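Local structure of uncharacterized protein (Bordetella pertussis, 3FVV) at residues Thr2-Thr14 with Asp177-Asp190. The protein probably removes the phosphate from histidinol phosphate in histidine biosynthesis, as a magnesium-dependent hydrolase of the haloacid dehalogenase (HAD) superfamily. Numbering follows the deposited sequence.
With SO4 (sulfate ion), chain C.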
ATOM      1  N   THR A   2      -6.470  -1.328 -28.525  1.00 44.22           N
ATOM      2  CA  THR A   2      -5.538  -0.158 -28.344  1.00 43.68           C
ATOM      3  C   THR A   2      -4.204  -0.613 -27.687  1.00 41.73           C
ATOM      4  O   THR A   2      -4.132  -1.674 -27.067  1.00 42.29           O
ATOM      5  CB  THR A   2      -6.252   1.127 -27.605  1.00 44.68           C
ATOM      6  OG1 THR A   2      -6.072   1.098 -26.167  1.00 46.21           O
ATOM      7  CG2 THR A   2      -7.786   1.292 -27.990  1.00 43.37           C
ATOM      8  N   THR A   3      -3.157   0.187 -27.864  1.00 39.13           N
ATOM      9  CA  THR A   3      -1.812  -0.161 -27.427  1.00 36.62           C
ATOM     10  C   THR A   3      -1.454   0.222 -25.969  1.00 33.75           C
ATOM     11  O   THR A   3      -0.362  -0.070 -25.507  1.00 32.47           O
ATOM     12  CB  THR A   3      -0.772   0.520 -28.332  1.00 37.51           C
ATOM     13  OG1 THR A   3      -0.813   1.946 -28.125  1.00 39.26           O
ATOM     14  CG2 THR A   3      -1.038   0.203 -29.787  1.00 37.77           C
ATOM     15  N   ARG A   4      -2.348   0.881 -25.243  1.00 31.23           N
ATOM     16  CA  ARG A   4      -2.042   1.275 -23.871  1.00 28.83           C
ATOM     17  C   ARG A   4      -1.699   0.095 -22.917  1.00 25.57           C
ATOM     18  O   ARG A   4      -2.158  -1.024 -23.097  1.00 25.16           O
ATOM     19  CB  ARG A   4      -3.170   2.114 -23.300  1.00 29.54           C
ATOM     20  CG  ARG A   4      -2.655   2.978 -22.178  1.00 32.97           C
ATOM     21  CD  ARG A   4      -3.704   3.883 -21.615  1.00 36.32           C
ATOM     22  NE  ARG A   4      -3.040   4.916 -20.814  1.00 41.53           N
ATOM     23  CZ  ARG A   4      -3.669   5.851 -20.093  1.00 42.99           C
ATOM     24  NH1 ARG A   4      -5.015   5.884 -20.058  1.00 42.50           N
ATOM     25  NH2 ARG A   4      -2.947   6.748 -19.406  1.00 40.56           N
ATOM     26  N   ARG A   5      -0.850   0.342 -21.932  1.00 21.55           N
ATOM     27  CA  ARG A   5      -0.566  -0.666 -20.916  1.00 19.60           C
ATOM     28  C   ARG A   5      -1.027  -0.167 -19.548  1.00 17.65           C
ATOM     29  O   ARG A   5      -1.216   1.035 -19.344  1.00 16.09           O
ATOM     30  CB  ARG A   5       0.899  -1.047 -20.939  1.00 18.87           C
ATOM     31  CG  ARG A   5       1.347  -1.331 -22.436  1.00 19.99           C
ATOM     32  CD  ARG A   5       2.800  -1.518 -22.581  1.00 21.19           C
ATOM     33  NE  ARG A   5       3.516  -0.522 -21.781  1.00 26.13           N
ATOM     34  CZ  ARG A   5       4.829  -0.553 -21.592  1.00 28.26           C
ATOM     35  NH1 ARG A   5       5.559  -1.496 -22.210  1.00 31.72           N
ATOM     36  NH2 ARG A   5       5.428   0.363 -20.840  1.00 22.14           N
ATOM     37  N   LEU A   6      -1.256  -1.100 -18.643  1.00 16.49           N
ATOM     38  CA  LEU A   6      -1.622  -0.770 -17.260  1.00 15.66           C
ATOM     39  C   LEU A   6      -0.397  -1.082 -16.398  1.00 15.26           C
ATOM     40  O   LEU A   6       0.255  -2.144 -16.567  1.00 13.66           O
ATOM     41  CB  LEU A   6      -2.777  -1.629 -16.817  1.00 15.93           C
ATOM     42  CG  LEU A   6      -3.369  -1.408 -15.435  1.00 13.55           C
ATOM     43  CD1 LEU A   6      -3.994  -0.064 -15.358  1.00  9.81           C
ATOM     44  CD2 LEU A   6      -4.346  -2.591 -15.202  1.00 10.86           C
ATOM     45  N   ALA A   7      -0.104  -0.180 -15.466  1.00 12.80           N
ATOM     46  CA  ALA A   7       0.964  -0.427 -14.540  1.00 12.07           C
ATOM     47  C   ALA A   7       0.525  -0.230 -13.102  1.00 12.05           C
ATOM     48  O   ALA A   7       0.212   0.896 -12.670  1.00 13.93           O
ATOM     49  CB  ALA A   7       2.195   0.542 -14.897  1.00 11.27           C
ATOM     50  N   LEU A   8       0.579  -1.304 -12.333  1.00 11.79           N
ATOM     51  CA  LEU A   8       0.178  -1.315 -10.950  1.00 12.29           C
ATOM     52  C   LEU A   8       1.422  -1.511 -10.077  1.00 12.84           C
ATOM     53  O   LEU A   8       2.271  -2.387 -10.338  1.00 12.49           O
ATOM     54  CB  LEU A   8      -0.797  -2.475 -10.688  1.00 12.31           C
ATOM     55  CG  LEU A   8      -2.027  -2.472 -11.641  1.00 12.67           C
ATOM     56  CD1 LEU A   8      -2.902  -3.749 -11.380  1.00 10.89           C
ATOM     57  CD2 LEU A   8      -2.848  -1.211 -11.556  1.00 12.22           C
ATOM     58  N   PHE A   9       1.475  -0.719  -9.012  1.00 12.26           N
ATOM     59  CA  PHE A   9       2.540  -0.773  -8.046  1.00 12.53           C
ATOM     60  C   PHE A   9       2.063  -1.050  -6.641  1.00 12.50           C
ATOM     61  O   PHE A   9       1.247  -0.332  -6.107  1.00 12.07           O
ATOM     62  CB  PHE A   9       3.294   0.543  -8.087  1.00 11.67           C
ATOM     63  CG  PHE A   9       3.745   0.909  -9.433  1.00 12.95           C
ATOM     64  CD1 PHE A   9       4.922   0.389  -9.940  1.00 10.82           C
ATOM     65  CD2 PHE A   9       2.979   1.741 -10.218  1.00 11.69           C
ATOM     66  CE1 PHE A   9       5.341   0.714 -11.189  1.00 11.28           C
ATOM     67  CE2 PHE A   9       3.387   2.099 -11.483  1.00 14.54           C
ATOM     68  CZ  PHE A   9       4.592   1.610 -11.965  1.00 12.76           C
ATOM     69  N   ASP A  10       2.614  -2.081  -6.038  1.00 13.65           N
ATOM     70  CA  ASP A  10       2.568  -2.245  -4.576  1.00 13.44           C
ATOM     71  C   ASP A  10       3.384  -1.114  -3.920  1.00 12.99           C
ATOM     72  O   ASP A  10       4.270  -0.550  -4.532  1.00 12.84           O
ATOM     73  CB  ASP A  10       3.165  -3.625  -4.217  1.00 14.69           C
ATOM     74  CG  ASP A  10       3.069  -3.941  -2.699  1.00 16.66           C
ATOM     75  OD1 ASP A  10       1.924  -3.835  -2.148  1.00 17.60           O
ATOM     76  OD2 ASP A  10       4.109  -4.254  -2.068  1.00 22.39           O
ATOM     77  N   LEU A  11       3.100  -0.759  -2.674  1.00 13.97           N
ATOM     78  CA  LEU A  11       3.866   0.277  -1.988  1.00 12.90           C
ATOM     79  C   LEU A  11       4.908  -0.260  -0.990  1.00 13.44           C
ATOM     80  O   LEU A  11       6.119  -0.103  -1.210  1.00 12.10           O
ATOM     81  CB  LEU A  11       2.945   1.252  -1.250  1.00 13.87           C
ATOM     82  CG  LEU A  11       3.632   2.380  -0.487  1.00 13.71           C
ATOM     83  CD1 LEU A  11       4.376   3.246  -1.432  1.00  9.24           C
ATOM     84  CD2 LEU A  11       2.579   3.249   0.360  1.00 15.37           C
ATOM     85  N   ASP A  12       4.455  -0.905   0.078  1.00 13.38           N
ATOM     86  CA  ASP A  12       5.347  -1.164   1.210  1.00 13.62           C
ATOM     87  C   ASP A  12       6.357  -2.212   0.848  1.00 13.05           C
ATOM     88  O   ASP A  12       5.987  -3.290   0.461  1.00 12.36           O
ATOM     89  CB  ASP A  12       4.544  -1.526   2.464  1.00 13.81           C
ATOM     90  CG  ASP A  12       3.577  -0.405   2.872  1.00 15.05           C
ATOM     91  OD1 ASP A  12       3.973   0.770   2.935  1.00 14.67           O
ATOM     92  OD2 ASP A  12       2.392  -0.667   3.069  1.00 20.22           O
ATOM     93  N   HIS A  13       7.639  -1.840   0.918  1.00 13.64           N
ATOM     94  CA  HIS A  13       8.776  -2.713   0.576  1.00 14.54           C
ATOM     95  C   HIS A  13       8.931  -2.919  -0.907  1.00 14.96           C
ATOM     96  O   HIS A  13       9.834  -3.608  -1.326  1.00 16.68           O
ATOM     97  CB  HIS A  13       8.677  -4.057   1.272  1.00 15.57           C
ATOM     98  CG  HIS A  13       8.681  -3.929   2.757  1.00 20.28           C
ATOM     99  ND1 HIS A  13       9.773  -3.465   3.447  1.00 23.35           N
ATOM    100  CD2 HIS A  13       7.713  -4.139   3.677  1.00 25.65           C
ATOM    101  CE1 HIS A  13       9.494  -3.426   4.737  1.00 24.48           C
ATOM    102  NE2 HIS A  13       8.251  -3.834   4.906  1.00 26.63           N
ATOM    103  N   THR A  14       8.076  -2.307  -1.711  1.00 14.63           N
ATOM    104  CA  THR A  14       8.202  -2.361  -3.180  1.00 14.58           C
ATOM    105  C   THR A  14       8.711  -1.014  -3.649  1.00 13.58           C
ATOM    106  O   THR A  14       9.791  -0.923  -4.170  1.00 15.36           O
ATOM    107  CB  THR A  14       6.820  -2.673  -3.832  1.00 13.98           C
ATOM    108  OG1 THR A  14       6.462  -4.012  -3.488  1.00 19.02           O
ATOM    109  CG2 THR A  14       6.851  -2.521  -5.378  1.00 15.41           C
ATOM    110  N   ASP A 177      -8.539  -4.803 -21.843  1.00 21.59           N
ATOM    111  CA  ASP A 177      -8.400  -3.658 -22.748  1.00 22.20           C
ATOM    112  C   ASP A 177      -6.884  -3.298 -22.998  1.00 21.90           C
ATOM    113  O   ASP A 177      -6.544  -2.663 -24.002  1.00 23.26           O
ATOM    114  CB  ASP A 177      -9.106  -2.394 -22.180  1.00 23.36           C
ATOM    115  CG  ASP A 177     -10.623  -2.532 -22.062  1.00 25.50           C
ATOM    116  OD1 ASP A 177     -11.195  -3.377 -22.794  1.00 24.92           O
ATOM    117  OD2 ASP A 177     -11.227  -1.782 -21.218  1.00 25.10           O
ATOM    118  N   PHE A 178      -5.975  -3.687 -22.106  1.00 20.05           N
ATOM    119  CA  PHE A 178      -4.560  -3.246 -22.222  1.00 17.80           C
ATOM    120  C   PHE A 178      -3.713  -4.218 -23.012  1.00 17.02           C
ATOM    121  O   PHE A 178      -3.901  -5.410 -22.934  1.00 15.87           O
ATOM    122  CB  PHE A 178      -3.983  -3.062 -20.827  1.00 17.22           C
ATOM    123  CG  PHE A 178      -4.730  -2.069 -20.055  1.00 16.27           C
ATOM    124  CD1 PHE A 178      -4.508  -0.726 -20.261  1.00 16.60           C
ATOM    125  CD2 PHE A 178      -5.759  -2.465 -19.211  1.00 18.07           C
ATOM    126  CE1 PHE A 178      -5.241   0.209 -19.582  1.00 17.42           C
ATOM    127  CE2 PHE A 178      -6.518  -1.521 -18.547  1.00 17.56           C
ATOM    128  CZ  PHE A 178      -6.250  -0.183 -18.738  1.00 17.25           C
ATOM    129  N   ALA A 179      -2.742  -3.708 -23.739  1.00 16.59           N
ATOM    130  CA  ALA A 179      -1.798  -4.571 -24.445  1.00 16.13           C
ATOM    131  C   ALA A 179      -0.962  -5.414 -23.468  1.00 17.12           C
ATOM    132  O   ALA A 179      -0.618  -6.555 -23.773  1.00 16.95           O
ATOM    133  CB  ALA A 179      -0.899  -3.723 -25.402  1.00 16.16           C
ATOM    134  N   GLU A 180      -0.611  -4.862 -22.298  1.00 16.83           N
ATOM    135  CA  GLU A 180      -0.010  -5.625 -21.191  1.00 17.08           C
ATOM    136  C   GLU A 180      -0.476  -4.963 -19.908  1.00 16.07           C
ATOM    137  O   GLU A 180      -0.792  -3.777 -19.902  1.00 16.62           O
ATOM    138  CB  GLU A 180       1.512  -5.482 -21.130  1.00 18.76           C
ATOM    139  CG  GLU A 180       2.299  -5.902 -22.333  1.00 23.63           C
ATOM    140  CD  GLU A 180       2.093  -7.348 -22.676  1.00 30.09           C
ATOM    141  OE1 GLU A 180       1.691  -8.165 -21.788  1.00 32.25           O
ATOM    142  OE2 GLU A 180       2.318  -7.677 -23.864  1.00 34.69           O
ATOM    143  N   SER A 181      -0.410  -5.694 -18.819  1.00 16.12           N
ATOM    144  CA  SER A 181      -0.602  -5.147 -17.454  1.00 15.14           C
ATOM    145  C   SER A 181       0.529  -5.623 -16.613  1.00 15.46           C
ATOM    146  O   SER A 181       0.793  -6.837 -16.590  1.00 14.41           O
ATOM    147  CB  SER A 181      -1.877  -5.668 -16.829  1.00 15.39           C
ATOM    148  OG  SER A 181      -2.033  -7.040 -17.187  1.00 16.66           O
ATOM    149  N   TYR A 182       1.212  -4.674 -15.951  1.00 14.93           N
ATOM    150  CA  TYR A 182       2.324  -4.940 -15.046  1.00 14.96           C
ATOM    151  C   TYR A 182       1.818  -4.802 -13.583  1.00 14.76           C
ATOM    152  O   TYR A 182       0.925  -4.015 -13.325  1.00 14.58           O
ATOM    153  CB  TYR A 182       3.415  -3.877 -15.234  1.00 15.35           C
ATOM    154  CG  TYR A 182       4.092  -3.854 -16.586  1.00 15.81           C
ATOM    155  CD1 TYR A 182       5.330  -4.447 -16.769  1.00 19.62           C
ATOM    156  CD2 TYR A 182       3.525  -3.217 -17.674  1.00 21.38           C
ATOM    157  CE1 TYR A 182       5.975  -4.435 -17.998  1.00 20.15           C
ATOM    158  CE2 TYR A 182       4.165  -3.225 -18.918  1.00 22.43           C
ATOM    159  CZ  TYR A 182       5.382  -3.856 -19.048  1.00 22.55           C
ATOM    160  OH  TYR A 182       6.083  -3.856 -20.227  1.00 32.28           O
ATOM    161  N   PHE A 183       2.360  -5.602 -12.668  1.00 13.77           N
ATOM    162  CA  PHE A 183       2.177  -5.412 -11.230  1.00 14.96           C
ATOM    163  C   PHE A 183       3.515  -5.753 -10.582  1.00 14.35           C
ATOM    164  O   PHE A 183       4.098  -6.797 -10.885  1.00 15.08           O
ATOM    165  CB  PHE A 183       1.047  -6.271 -10.655  1.00 15.80           C
ATOM    166  CG  PHE A 183       0.847  -6.110  -9.165  1.00 14.47           C
ATOM    167  CD1 PHE A 183       0.796  -4.842  -8.568  1.00 15.27           C
ATOM    168  CD2 PHE A 183       0.692  -7.229  -8.359  1.00 16.37           C
ATOM    169  CE1 PHE A 183       0.636  -4.699  -7.217  1.00 11.99           C
ATOM    170  CE2 PHE A 183       0.486  -7.099  -7.004  1.00 14.75           C
ATOM    171  CZ  PHE A 183       0.489  -5.841  -6.411  1.00 13.65           C
ATOM    172  N   TYR A 184       4.052  -4.802  -9.819  1.00 12.10           N
ATOM    173  CA  TYR A 184       5.228  -4.973  -9.043  1.00 11.43           C
ATOM    174  C   TYR A 184       4.883  -5.235  -7.563  1.00 12.13           C
ATOM    175  O   TYR A 184       4.150  -4.471  -6.966  1.00 13.31           O
ATOM    176  CB  TYR A 184       6.078  -3.690  -9.112  1.00 11.44           C
ATOM    177  CG  TYR A 184       6.576  -3.276 -10.483  1.00 11.53           C
ATOM    178  CD1 TYR A 184       7.901  -3.434 -10.836  1.00 13.71           C
ATOM    179  CD2 TYR A 184       5.724  -2.680 -11.404  1.00 15.19           C
ATOM    180  CE1 TYR A 184       8.348  -3.033 -12.066  1.00 14.64           C
ATOM    181  CE2 TYR A 184       6.159  -2.308 -12.652  1.00 13.19           C
ATOM    182  CZ  TYR A 184       7.484  -2.469 -12.968  1.00 14.04           C
ATOM    183  OH  TYR A 184       7.926  -2.067 -14.204  1.00 13.06           O
ATOM    184  N   SER A 185       5.400  -6.308  -6.958  1.00 12.68           N
ATOM    185  CA  SER A 185       5.209  -6.525  -5.544  1.00 13.12           C
ATOM    186  C   SER A 185       6.298  -7.395  -4.955  1.00 13.18           C
ATOM    187  O   SER A 185       6.989  -8.084  -5.653  1.00 13.15           O
ATOM    188  CB  SER A 185       3.807  -7.103  -5.204  1.00 13.63           C
ATOM    189  OG  SER A 185       3.561  -7.017  -3.782  1.00 13.65           O
ATOM    190  N   ASP A 186       6.380  -7.386  -3.633  1.00 14.46           N
ATOM    191  CA  ASP A 186       7.473  -8.041  -2.885  1.00 14.74           C
ATOM    192  C   ASP A 186       7.040  -9.292  -2.156  1.00 14.80           C
ATOM    193  O   ASP A 186       7.909 -10.038  -1.712  1.00 14.84           O
ATOM    194  CB  ASP A 186       7.999  -7.135  -1.799  1.00 15.24           C
ATOM    195  CG  ASP A 186       6.954  -6.852  -0.735  1.00 15.22           C
ATOM    196  OD1 ASP A 186       5.865  -6.484  -1.140  1.00 21.91           O
ATOM    197  OD2 ASP A 186       7.182  -7.061   0.470  1.00 18.78           O
ATOM    198  N   SER A 187       5.731  -9.508  -2.051  1.00 14.76           N
ATOM    199  CA  SER A 187       5.144 -10.393  -1.045  1.00 15.45           C
ATOM    200  C   SER A 187       4.282 -11.502  -1.606  1.00 16.01           C
ATOM    201  O   SER A 187       3.529 -11.301  -2.576  1.00 15.15           O
ATOM    202  CB  SER A 187       4.241  -9.565  -0.146  1.00 16.16           C
ATOM    203  OG  SER A 187       3.534 -10.384   0.763  1.00 16.71           O
ATOM    204  N   VAL A 188       4.314 -12.658  -0.935  1.00 16.95           N
ATOM    205  CA  VAL A 188       3.491 -13.781  -1.333  1.00 16.81           C
ATOM    206  C   VAL A 188       2.030 -13.448  -1.127  1.00 16.34           C
ATOM    207  O   VAL A 188       1.188 -14.040  -1.789  1.00 15.50           O
ATOM    208  CB  VAL A 188       3.878 -15.109  -0.613  1.00 18.40           C
ATOM    209  CG1 VAL A 188       2.933 -16.225  -0.994  1.00 18.14           C
ATOM    210  CG2 VAL A 188       5.311 -15.527  -0.988  1.00 16.68           C
ATOM    211  N   ASN A 189       1.729 -12.469  -0.258  1.00 15.95           N
ATOM    212  CA  ASN A 189       0.364 -11.954  -0.111  1.00 15.07           C
ATOM    213  C   ASN A 189      -0.231 -11.485  -1.419  1.00 14.54           C
ATOM    214  O   ASN A 189      -1.431 -11.522  -1.599  1.00 14.29           O
ATOM    215  CB  ASN A 189       0.298 -10.776   0.857  1.00 14.88           C
ATOM    216  CG  ASN A 189       0.344 -11.189   2.347  1.00 17.36           C
ATOM    217  OD1 ASN A 189       0.798 -10.413   3.205  1.00 22.71           O
ATOM    218  ND2 ASN A 189      -0.180 -12.328   2.655  1.00 14.93           N
ATOM    219  N   ASP A 190       0.608 -10.999  -2.317  1.00 15.08           N
ATOM    220  CA  ASP A 190       0.142 -10.453  -3.603  1.00 15.26           C
ATOM    221  C   ASP A 190       0.200 -11.394  -4.825  1.00 15.18           C
ATOM    222  O   ASP A 190      -0.002 -10.957  -5.989  1.00 15.82           O
ATOM    223  CB  ASP A 190       0.899  -9.175  -3.916  1.00 16.00           C
ATOM    224  CG  ASP A 190       0.285  -7.957  -3.225  1.00 18.89           C
ATOM    225  OD1 ASP A 190      -0.915  -8.065  -2.886  1.00 18.57           O
ATOM    226  OD2 ASP A 190       0.996  -6.929  -3.026  1.00 19.12           O
TER
HETATM  227  S   SO4 C 233       1.216  -3.071   0.812  1.00 25.07           S
HETATM  228  O1  SO4 C 233       1.670  -1.887  -0.013  1.00 21.78           O
HETATM  229  O2  SO4 C 233      -0.107  -3.649   0.357  1.00 17.15           O
HETATM  230  O3  SO4 C 233       2.342  -3.991   0.806  1.00 24.98           O
HETATM  231  O4  SO4 C 233       0.991  -2.675   2.211  1.00 20.50           O
HETATM  232  O   HOH W   1       5.183  -6.178   2.117  1.00 20.75           O
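Leu6 sets its CB over the centre of the Phe178 ring, 3.8 Å from the centroid and nearly on the normal, a CH-pi contact; helix 158-170 packs on both residues. On the same sheet face, Leu8 CB meets Phe183 CD1 at 3.6 Å. On the other, the Phe9 and Tyr184 rings lie near parallel (18°) but slid apart, Phe9 CE1 3.4 Å from Tyr184 CD2. Nearby, Tyr182 CE2 lies over the Arg5 guanidinium, whose NH2 is salt-bridged to Asp109. Strands 5-9 and 180-185 run parallel, 10° apart, in the central sheet of the HAD Rossmann-like fold; Ala179 N to Arg4 O (2.8 Å) opens the ladder, Leu6 N to Glu180 O (3.0 Å) and Tyr182 N to Leu6 O continue it, and Asp10 N to Tyr184 O ends it. Beyond, the Asp10 carboxylate and Asp12 O of the DXD motif face Asp186, consistent with the family's magnesium site; the Asp12 carboxylate turns to the sulfate, Ser20 and Thr117, as fits the general acid/base. Asp10 CG, anti to its N (chi1 -176°), brings OD2 within 3.0 Å of Asp186 OD1, a like-charge approach that magnesium would probably relieve. Thr14 OG1 donates to the anti lone pair of Asp10 OD2 (2.8 Å), while Lys160 bridges Asp10 OD1 and Asp190.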